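Local structure of attaching and effacing protein, pathogenesis factor (Escherichia coli, 4E9L) at residues V310-L316 and V363-G369. The protein probably acts as an adhesin of the intimin/invasin family, whose tandem immunoglobulin-like domains, such as those in this fragment, would help the bacterium attach to host cells. Sequence-based numbering, arbitrary orientation.
Sequences VKTTTEL and VSTLTLG
Thr314 and Leu366 form a hydrogen-bonded pair at the heart of two antiparallel neighbours, the central strands of a four-stranded sheet in the last immunoglobulin-like β-sandwich domain of this fragment. Two backbone bonds close the pair: Thr314 N to Leu366 O at 2.9 Å and Leu366 N to Thr314 O at 2.8 Å. A second such pair joins Leu316 and Ser364, the bond from Leu316 N to Ser364 O being nearly straight (171°). Beyond the Thr313-Thr367 pair the regular ladder gives way to single bonds: Leu368 N to Thr312 O, then, where Lys311 turns with positive phi, a more bent one (138°) from Lys311 N to Gly369 O.

Thr314, Leu316 and Leu366 turn inward, where strand 391-395 of the facing sheet meets both leucines through Leu391 and Leu393. Leu316 sets CG against Leu366 CB at 3.9 Å, while Thr314 CG2 lies alongside Leu366 CD2. Thr314 chi1 (-171°) swings OG1 away from its own N to Asp304 OD1 and leaves CG2 for the leucines. Leu368 CD2 reaches the same methyl at 4.0 Å.

On the outer face, Thr313 CG2 touches both Thr365 CG2 and Thr367 OG1, and Glu315 lays its CG on Val363 CG1 at 3.5 Å. Lys311, bent at chi2 and chi3, folds back; NZ forms a salt bridge with Glu347, while CD rests 3.4 Å from Leu368 O, a buried carbonyl oxygen with no conventional hydrogen-bond partner, met by the CA-H of Lys311.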
loop_
_atom_site.group_PDB
_atom_site.type_symbol
_atom_site.label_atom_id
_atom_site.label_comp_id
_atom_site.label_asym_id
_atom_site.label_seq_id
_atom_site.Cartn_x
_atom_site.Cartn_y
_atom_site.Cartn_z
ATOM N N VAL A 310 34.048 -44.004 13.114
ATOM C CA VAL A 310 33.235 -44.430 11.971
ATOM C C VAL A 310 31.955 -45.099 12.485
ATOM O O VAL A 310 31.986 -45.817 13.495
ATOM C CB VAL A 310 33.993 -45.382 10.985
ATOM C CG1 VAL A 310 35.038 -44.615 10.179
ATOM C CG2 VAL A 310 34.629 -46.587 11.703
ATOM N N LYS A 311 30.844 -44.823 11.819
ATOM C CA LYS A 311 29.517 -45.386 12.108
ATOM C C LYS A 311 28.914 -45.092 13.497
ATOM O O LYS A 311 27.938 -45.751 13.883
ATOM C CB LYS A 311 29.433 -46.890 11.737
ATOM C CG LYS A 311 29.605 -47.179 10.233
ATOM C CD LYS A 311 28.547 -46.457 9.345
ATOM C CE LYS A 311 27.106 -46.836 9.634
ATOM N NZ LYS A 311 26.139 -45.924 8.953
ATOM N N THR A 312 29.490 -44.131 14.249
ATOM C CA THR A 312 28.919 -43.740 15.542
ATOM C C THR A 312 28.187 -42.395 15.286
ATOM O O THR A 312 28.040 -41.993 14.138
ATOM C CB THR A 312 29.964 -43.636 16.666
ATOM O OG1 THR A 312 30.844 -42.556 16.383
ATOM C CG2 THR A 312 30.723 -44.963 16.941
ATOM N N THR A 313 27.726 -41.726 16.326
ATOM C CA THR A 313 27.002 -40.466 16.160
ATOM C C THR A 313 27.656 -39.342 16.935
ATOM O O THR A 313 28.400 -39.572 17.895
ATOM C CB THR A 313 25.529 -40.589 16.607
ATOM O OG1 THR A 313 25.499 -40.954 17.980
ATOM C CG2 THR A 313 24.713 -41.592 15.767
ATOM N N THR A 314 27.360 -38.118 16.500
ATOM C CA THR A 314 27.749 -36.898 17.173
ATOM C C THR A 314 26.610 -35.908 16.994
ATOM O O THR A 314 25.978 -35.878 15.934
ATOM C CB THR A 314 29.161 -36.385 16.763
ATOM O OG1 THR A 314 29.492 -35.315 17.643
ATOM C CG2 THR A 314 29.241 -35.887 15.306
ATOM N N GLU A 315 26.320 -35.134 18.037
ATOM C CA GLU A 315 25.284 -34.112 18.012
ATOM C C GLU A 315 25.856 -32.844 17.361
ATOM O O GLU A 315 26.945 -32.412 17.728
ATOM C CB GLU A 315 24.853 -33.799 19.458
ATOM C CG GLU A 315 23.682 -32.856 19.544
ATOM C CD GLU A 315 23.395 -32.349 20.944
ATOM O OE1 GLU A 315 24.209 -31.557 21.479
ATOM O OE2 GLU A 315 22.334 -32.724 21.495
ATOM N N LEU A 316 25.115 -32.249 16.415
ATOM C CA LEU A 316 25.495 -31.010 15.737
ATOM C C LEU A 316 24.657 -29.904 16.347
ATOM O O LEU A 316 23.456 -30.105 16.554
ATOM C CB LEU A 316 25.189 -31.088 14.205
ATOM C CG LEU A 316 25.930 -32.168 13.419
ATOM C CD1 LEU A 316 25.600 -32.068 11.920
ATOM C CD2 LEU A 316 27.450 -32.124 13.687
ATOM N N VAL A 363 19.446 -28.367 16.431
ATOM C CA VAL A 363 20.237 -29.549 16.797
ATOM C C VAL A 363 19.884 -30.714 15.860
ATOM O O VAL A 363 18.710 -30.901 15.524
ATOM C CB VAL A 363 20.040 -29.887 18.322
ATOM C CG1 VAL A 363 20.729 -31.189 18.715
ATOM C CG2 VAL A 363 20.528 -28.737 19.211
ATOM N N SER A 364 20.903 -31.460 15.413
ATOM C CA SER A 364 20.740 -32.655 14.571
ATOM C C SER A 364 21.745 -33.723 14.996
ATOM O O SER A 364 22.839 -33.406 15.459
ATOM C CB SER A 364 20.967 -32.321 13.097
ATOM O OG SER A 364 20.860 -33.471 12.269
ATOM N N THR A 365 21.388 -34.985 14.798
ATOM C CA THR A 365 22.278 -36.097 15.099
ATOM C C THR A 365 22.962 -36.471 13.803
ATOM O O THR A 365 22.290 -36.777 12.810
ATOM C CB THR A 365 21.489 -37.301 15.651
ATOM O OG1 THR A 365 20.906 -36.940 16.919
ATOM C CG2 THR A 365 22.363 -38.537 15.821
ATOM N N LEU A 366 24.282 -36.441 13.813
ATOM C CA LEU A 366 25.060 -36.838 12.658
ATOM C C LEU A 366 25.489 -38.269 12.868
ATOM O O LEU A 366 26.172 -38.543 13.844
ATOM C CB LEU A 366 26.320 -35.931 12.498
ATOM C CG LEU A 366 27.282 -36.297 11.357
ATOM C CD1 LEU A 366 26.598 -36.142 9.990
ATOM C CD2 LEU A 366 28.580 -35.464 11.437
ATOM N N THR A 367 25.177 -39.146 11.917
ATOM C CA THR A 367 25.655 -40.526 11.929
ATOM C C THR A 367 26.852 -40.537 10.986
ATOM O O THR A 367 26.744 -40.172 9.804
ATOM C CB THR A 367 24.600 -41.544 11.482
ATOM O OG1 THR A 367 23.463 -41.436 12.333
ATOM C CG2 THR A 367 25.135 -43.007 11.550
ATOM N N LEU A 368 27.994 -40.952 11.509
ATOM C CA LEU A 368 29.193 -40.980 10.688
ATOM C C LEU A 368 29.124 -42.115 9.666
ATOM O O LEU A 368 28.379 -43.066 9.845
ATOM C CB LEU A 368 30.456 -41.068 11.589
ATOM C CG LEU A 368 30.919 -39.775 12.278
ATOM C CD1 LEU A 368 31.119 -38.622 11.277
ATOM C CD2 LEU A 368 29.963 -39.352 13.432
ATOM N N GLY A 369 29.864 -41.979 8.590
ATOM C CA GLY A 369 29.898 -42.969 7.525
ATOM C C GLY A 369 30.872 -44.092 7.812
ATOM O O GLY A 369 31.358 -44.222 8.939
#